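PDB 6NKD: spore germination lipase LipC, which probably hydrolyses lipid esters as a GDSL-family serine hydrolase, and may act in spore germination. Local coordinates for residues Val131-Leu136 with Arg155-Leu160; Lys148-Phe153 with Asp170-Phe175. One frame throughout, in Å; residues are numbered along the deposited sequence.

Interaction 1: residues Val131-Leu136 with Arg155-Leu160; sequences VRLLNL and RHLKQL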
loop_
_atom_site.group_PDB
_atom_site.type_symbol
_atom_site.label_atom_id
_atom_site.label_comp_id
_atom_site.label_asym_id
_atom_site.label_seq_id
_atom_site.Cartn_x
_atom_site.Cartn_y
_atom_site.Cartn_z
ATOM N N VAL A 131 -16.226 -5.431 26.293
ATOM C CA VAL A 131 -15.091 -6.036 25.605
ATOM C C VAL A 131 -15.590 -7.254 24.841
ATOM O O VAL A 131 -16.185 -8.162 25.434
ATOM C CB VAL A 131 -13.965 -6.433 26.573
ATOM C CG1 VAL A 131 -12.852 -7.144 25.822
ATOM C CG2 VAL A 131 -13.426 -5.208 27.297
ATOM N N ARG A 132 -15.350 -7.273 23.534
ATOM C CA ARG A 132 -15.685 -8.404 22.675
ATOM C C ARG A 132 -14.407 -8.860 21.983
ATOM O O ARG A 132 -13.932 -8.202 21.051
ATOM C CB ARG A 132 -16.756 -8.028 21.649
ATOM C CG ARG A 132 -18.195 -8.176 22.132
ATOM C CD ARG A 132 -18.625 -7.026 23.027
ATOM N NE ARG A 132 -20.039 -7.117 23.385
ATOM C CZ ARG A 132 -20.491 -7.646 24.517
ATOM N NH1 ARG A 132 -19.641 -8.129 25.412
ATOM N NH2 ARG A 132 -21.796 -7.688 24.758
ATOM N N LEU A 133 -13.845 -9.974 22.438
ATOM C CA LEU A 133 -12.650 -10.545 21.833
ATOM C C LEU A 133 -13.037 -11.753 20.990
ATOM O O LEU A 133 -13.838 -12.590 21.420
ATOM C CB LEU A 133 -11.623 -10.933 22.900
ATOM C CG LEU A 133 -12.072 -11.842 24.043
ATOM C CD1 LEU A 133 -11.697 -13.289 23.759
ATOM C CD2 LEU A 133 -11.475 -11.376 25.360
ATOM N N LEU A 134 -12.473 -11.835 19.791
ATOM C CA LEU A 134 -12.837 -12.855 18.820
ATOM C C LEU A 134 -11.831 -13.995 18.855
ATOM O O LEU A 134 -10.619 -13.767 18.909
ATOM C CB LEU A 134 -12.902 -12.265 17.411
ATOM C CG LEU A 134 -13.783 -11.028 17.227
ATOM C CD1 LEU A 134 -12.982 -9.745 17.417
ATOM C CD2 LEU A 134 -14.453 -11.055 15.864
ATOM N N ASN A 135 -12.336 -15.225 18.822
ATOM C CA ASN A 135 -11.451 -16.376 18.815
ATOM C C ASN A 135 -10.911 -16.612 17.404
ATOM O O ASN A 135 -11.151 -15.836 16.474
ATOM C CB ASN A 135 -12.161 -17.612 19.370
ATOM C CG ASN A 135 -13.404 -18.001 18.580
ATOM O OD1 ASN A 135 -13.555 -17.663 17.406
ATOM N ND2 ASN A 135 -14.302 -18.732 19.229
ATOM N N LEU A 136 -10.175 -17.705 17.243
ATOM C CA LEU A 136 -9.525 -18.011 15.981
ATOM C C LEU A 136 -10.387 -18.945 15.142
ATOM O O LEU A 136 -10.997 -19.885 15.661
ATOM C CB LEU A 136 -8.156 -18.648 16.226
ATOM C CG LEU A 136 -7.137 -17.800 16.989
ATOM C CD1 LEU A 136 -5.848 -18.581 17.200
ATOM C CD2 LEU A 136 -6.865 -16.496 16.254
ATOM N N ARG A 155 -11.522 -23.242 23.357
ATOM C CA ARG A 155 -12.172 -23.653 24.597
ATOM C C ARG A 155 -11.437 -23.107 25.814
ATOM O O ARG A 155 -12.070 -22.787 26.827
ATOM C CB ARG A 155 -12.283 -25.179 24.667
ATOM C CG ARG A 155 -10.958 -25.925 24.685
ATOM C CD ARG A 155 -11.170 -27.429 24.806
ATOM N NE ARG A 155 -9.906 -28.163 24.790
ATOM C CZ ARG A 155 -9.238 -28.529 25.880
ATOM N NH1 ARG A 155 -9.712 -28.236 27.085
ATOM N NH2 ARG A 155 -8.096 -29.193 25.768
ATOM N N HIS A 156 -10.110 -22.982 25.733
ATOM C CA HIS A 156 -9.359 -22.320 26.791
ATOM C C HIS A 156 -9.570 -20.813 26.780
ATOM O O HIS A 156 -9.398 -20.166 27.818
ATOM C CB HIS A 156 -7.868 -22.640 26.659
ATOM C CG HIS A 156 -7.524 -24.067 26.959
ATOM N ND1 HIS A 156 -6.443 -24.707 26.392
ATOM C CD2 HIS A 156 -8.112 -24.976 27.774
ATOM C CE1 HIS A 156 -6.381 -25.949 26.840
ATOM N NE2 HIS A 156 -7.383 -26.137 27.681
ATOM N N LEU A 157 -9.942 -20.244 25.632
ATOM C CA LEU A 157 -10.206 -18.812 25.559
ATOM C C LEU A 157 -11.572 -18.459 26.129
ATOM O O LEU A 157 -11.756 -17.351 26.643
ATOM C CB LEU A 157 -10.097 -18.331 24.109
ATOM C CG LEU A 157 -10.129 -16.821 23.872
ATOM C CD1 LEU A 157 -8.890 -16.156 24.452
ATOM C CD2 LEU A 157 -10.264 -16.505 22.390
ATOM N N LYS A 158 -12.533 -19.384 26.055
ATOM C CA LYS A 158 -13.860 -19.140 26.602
ATOM C C LYS A 158 -13.852 -19.033 28.122
ATOM O O LYS A 158 -14.844 -18.574 28.699
ATOM C CB LYS A 158 -14.822 -20.245 26.158
ATOM C CG LYS A 158 -16.295 -19.859 26.222
ATOM C CD LYS A 158 -17.199 -21.044 25.919
ATOM C CE LYS A 158 -18.667 -20.669 26.062
ATOM N NZ LYS A 158 -19.562 -21.855 25.934
ATOM N N GLN A 159 -12.762 -19.443 28.779
ATOM C CA GLN A 159 -12.663 -19.286 30.226
ATOM C C GLN A 159 -12.694 -17.819 30.632
ATOM O O GLN A 159 -13.100 -17.493 31.753
ATOM C CB GLN A 159 -11.378 -19.943 30.735
ATOM C CG GLN A 159 -11.226 -21.411 30.365
ATOM C CD GLN A 159 -11.957 -22.336 31.318
ATOM O OE1 GLN A 159 -12.846 -23.085 30.914
ATOM N NE2 GLN A 159 -11.578 -22.296 32.591
ATOM N N LEU A 160 -12.276 -16.923 29.737
ATOM C CA LEU A 160 -12.186 -15.501 30.039
ATOM C C LEU A 160 -13.525 -14.782 29.951
ATOM O O LEU A 160 -13.593 -13.597 30.297
ATOM C CB LEU A 160 -11.187 -14.821 29.095
ATOM C CG LEU A 160 -9.688 -15.114 29.230
ATOM C CD1 LEU A 160 -9.322 -16.488 28.685
ATOM C CD2 LEU A 160 -8.872 -14.033 28.537
#
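Leu-157, near the C-terminal end of helix 144-157, meets Leu-133 on strand 130-134 and Asn-135 in the loop just after it, and its CD2 touches both. That methyl lies 3.8 Å from CD1 of Leu-133. On its other flank, Leu-157 CD2 is 3.7 Å from CB of Asn-135. With CG of Leu-157 anti to the backbone nitrogen (chi1 -171°), both methyls come against Leu-133, and CD2 also against Asn-135. Leu-133 meets it with CG set between backbone nitrogen and carbonyl carbon (chi1 53°), and the two side chains lie alongside each other, running opposite ways. Asn-135 offers only its aliphatic base to the methyl. Its amide is occupied elsewhere, OD1 accepting from the backbone nitrogen of Tyr-172 and ND2 donating to OD1 of Asp-170, so the same residue is apolar at its base and polar at its end. Replacing Leu-157 by an alanine would probably leave Leu-133 CD1 and the base of Asn-135 without their methyl partner and open a gap beneath the helix. Such packing illustrates the beta-alpha-beta unit of a parallel sheet: helix 144-157 connects strands 130-134 and 166-169, and Leu-157 also touches Val-168 of the latter, which Leu-133 meets from the adjacent strand, while helix 98-122 adds Leu-115 against Leu-133 and Tyr-111 against Leu-157.

Interaction 2: residues Lys148-Phe153 with Asp170-Phe175; sequences KWISGF and DTYAVF
Tyr-172 spans from the first turn of helix 171-175 to the flank of helix 144-157, where Ile-150 and Ser-151 receive its ring. The long reach follows from its first torsion: with CG trans to the backbone nitrogen (chi1 177°), the ring extends across to the neighbouring helix, although the closest alpha carbons, those of Ser-151 and Tyr-172, are 8.3 Å apart. Ile-150 supplies the apolar half of the contact, its branch methyl CG2 approaching ring atom CD1 of Tyr-172 obliquely at 4.4 Å, a loose van der Waals touch. At the far end, OH of Tyr-172 comes to 4.1 Å from OG of Ser-151, too far for a bond. Each hydroxyl instead turns to Asp-147, one helical turn before Ser-151: the phenol pairs with the carboxylate oxygen OD1, and the serine with the backbone carbonyl. At the start of the tyrosine's helix, Asp-170 is the N-cap, its OD1 accepting a weak bond from Ala-173 N (3.3 Å). The chemistry is therefore that of a sparse, partly buried bridge: the ring only brushes Ile-150, while a polar anchor on Asp-147 probably does more to fix where the ring ends.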
loop_
_atom_site.group_PDB
_atom_site.type_symbol
_atom_site.label_atom_id
_atom_site.label_comp_id
_atom_site.label_asym_id
_atom_site.label_seq_id
_atom_site.Cartn_x
_atom_site.Cartn_y
_atom_site.Cartn_z
ATOM N N LYS A 148 -7.655 -29.150 15.381
ATOM C CA LYS A 148 -7.504 -29.538 16.780
ATOM C C LYS A 148 -6.791 -28.455 17.578
ATOM O O LYS A 148 -7.182 -28.150 18.711
ATOM C CB LYS A 148 -6.746 -30.864 16.873
ATOM C CG LYS A 148 -6.520 -31.369 18.290
ATOM C CD LYS A 148 -5.781 -32.699 18.281
ATOM C CE LYS A 148 -5.680 -33.299 19.676
ATOM N NZ LYS A 148 -5.028 -34.639 19.660
ATOM N N TRP A 149 -5.744 -27.862 17.002
ATOM C CA TRP A 149 -4.999 -26.818 17.697
ATOM C C TRP A 149 -5.885 -25.613 17.986
ATOM O O TRP A 149 -5.893 -25.084 19.104
ATOM C CB TRP A 149 -3.786 -26.402 16.864
ATOM C CG TRP A 149 -2.565 -27.244 17.087
ATOM C CD1 TRP A 149 -2.413 -28.242 18.006
ATOM C CD2 TRP A 149 -1.322 -27.154 16.381
ATOM N NE1 TRP A 149 -1.151 -28.779 17.914
ATOM C CE2 TRP A 149 -0.461 -28.128 16.925
ATOM C CE3 TRP A 149 -0.852 -26.344 15.342
ATOM C CZ2 TRP A 149 0.841 -28.315 16.465
ATOM C CZ3 TRP A 149 0.440 -26.530 14.886
ATOM C CH2 TRP A 149 1.273 -27.509 15.448
ATOM N N ILE A 150 -6.646 -25.169 16.984
ATOM C CA ILE A 150 -7.452 -23.964 17.139
ATOM C C ILE A 150 -8.653 -24.225 18.038
ATOM O O ILE A 150 -9.070 -23.344 18.802
ATOM C CB ILE A 150 -7.858 -23.439 15.749
ATOM C CG1 ILE A 150 -6.607 -22.999 14.982
ATOM C CG2 ILE A 150 -8.855 -22.294 15.858
ATOM C CD1 ILE A 150 -6.880 -22.451 13.602
ATOM N N SER A 151 -9.217 -25.435 17.986
ATOM C CA SER A 151 -10.320 -25.767 18.882
ATOM C C SER A 151 -9.871 -25.754 20.338
ATOM O O SER A 151 -10.616 -25.311 21.220
ATOM C CB SER A 151 -10.907 -27.129 18.518
ATOM O OG SER A 151 -11.398 -27.138 17.187
ATOM N N GLY A 152 -8.655 -26.234 20.608
ATOM C CA GLY A 152 -8.159 -26.228 21.973
ATOM C C GLY A 152 -7.906 -24.826 22.490
ATOM O O GLY A 152 -8.174 -24.526 23.657
ATOM N N PHE A 153 -7.388 -23.948 21.630
ATOM C CA PHE A 153 -7.181 -22.562 22.032
ATOM C C PHE A 153 -8.503 -21.851 22.284
ATOM O O PHE A 153 -8.569 -20.950 23.126
ATOM C CB PHE A 153 -6.371 -21.823 20.964
ATOM C CG PHE A 153 -6.285 -20.339 21.183
ATOM C CD1 PHE A 153 -5.363 -19.806 22.066
ATOM C CD2 PHE A 153 -7.127 -19.476 20.500
ATOM C CE1 PHE A 153 -5.283 -18.440 22.268
ATOM C CE2 PHE A 153 -7.054 -18.110 20.698
ATOM C CZ PHE A 153 -6.130 -17.592 21.582
ATOM N N ASP A 170 -17.544 -16.261 18.745
ATOM C CA ASP A 170 -17.246 -17.550 18.122
ATOM C C ASP A 170 -16.998 -17.335 16.632
ATOM O O ASP A 170 -17.837 -17.621 15.773
ATOM C CB ASP A 170 -18.379 -18.538 18.370
ATOM C CG ASP A 170 -17.968 -19.974 18.116
ATOM O OD1 ASP A 170 -16.806 -20.204 17.715
ATOM O OD2 ASP A 170 -18.807 -20.876 18.323
ATOM N N THR A 171 -15.809 -16.806 16.325
ATOM C CA THR A 171 -15.418 -16.635 14.930
ATOM C C THR A 171 -15.272 -17.977 14.228
ATOM O O THR A 171 -15.477 -18.069 13.013
ATOM C CB THR A 171 -14.103 -15.858 14.832
ATOM O OG1 THR A 171 -13.952 -15.017 15.982
ATOM C CG2 THR A 171 -14.088 -15.002 13.577
ATOM N N TYR A 172 -14.915 -19.021 14.978
ATOM C CA TYR A 172 -14.740 -20.347 14.394
ATOM C C TYR A 172 -16.041 -20.854 13.784
ATOM O O TYR A 172 -16.056 -21.366 12.658
ATOM C CB TYR A 172 -14.218 -21.312 15.461
ATOM C CG TYR A 172 -14.061 -22.747 15.007
ATOM C CD1 TYR A 172 -12.871 -23.194 14.447
ATOM C CD2 TYR A 172 -15.098 -23.660 15.156
ATOM C CE1 TYR A 172 -12.724 -24.507 14.038
ATOM C CE2 TYR A 172 -14.960 -24.971 14.750
ATOM C CZ TYR A 172 -13.773 -25.391 14.192
ATOM O OH TYR A 172 -13.637 -26.701 13.788
ATOM N N ALA A 173 -17.151 -20.713 14.515
ATOM C CA ALA A 173 -18.438 -21.174 14.004
ATOM C C ALA A 173 -18.894 -20.360 12.800
ATOM O O ALA A 173 -19.621 -20.878 11.944
ATOM C CB ALA A 173 -19.495 -21.119 15.107
ATOM N N VAL A 174 -18.487 -19.091 12.719
ATOM C CA VAL A 174 -18.858 -18.262 11.577
ATOM C C VAL A 174 -18.208 -18.788 10.304
ATOM O O VAL A 174 -18.850 -18.876 9.250
ATOM C CB VAL A 174 -18.477 -16.792 11.840
ATOM C CG1 VAL A 174 -18.560 -15.977 10.560
ATOM C CG2 VAL A 174 -19.377 -16.191 12.907
ATOM N N PHE A 175 -16.933 -19.166 10.387
ATOM C CA PHE A 175 -16.161 -19.534 9.209
ATOM C C PHE A 175 -16.228 -21.015 8.863
ATOM O O PHE A 175 -15.894 -21.379 7.730
ATOM C CB PHE A 175 -14.694 -19.136 9.400
ATOM C CG PHE A 175 -14.418 -17.687 9.125
ATOM C CD1 PHE A 175 -13.734 -17.306 7.982
ATOM C CD2 PHE A 175 -14.845 -16.706 10.004
ATOM C CE1 PHE A 175 -13.476 -15.976 7.724
ATOM C CE2 PHE A 175 -14.591 -15.372 9.750
ATOM C CZ PHE A 175 -13.906 -15.006 8.609
#

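Followed from the N terminus, the chain passes strand 130-134, turns into helix 144-157, continues through strand 166-169 and enters the short helix 171-175. Interaction 1 closes the first loop by bringing the end of that long helix back onto the strand before it; interaction 2 closes the second, from the middle of the helix to the helix after the next strand. Because 148-153 falls within the first loop and 170-175 beyond it, the two loops cross. Asn-135 and Leu-136 join them: carbonyl O of Asn-135 probably bonds to OG1 of Thr-171 (3.0 Å), and Leu-136 packs against Ile-150. Sheet, crossover helix and the helix beyond it are thus tied together.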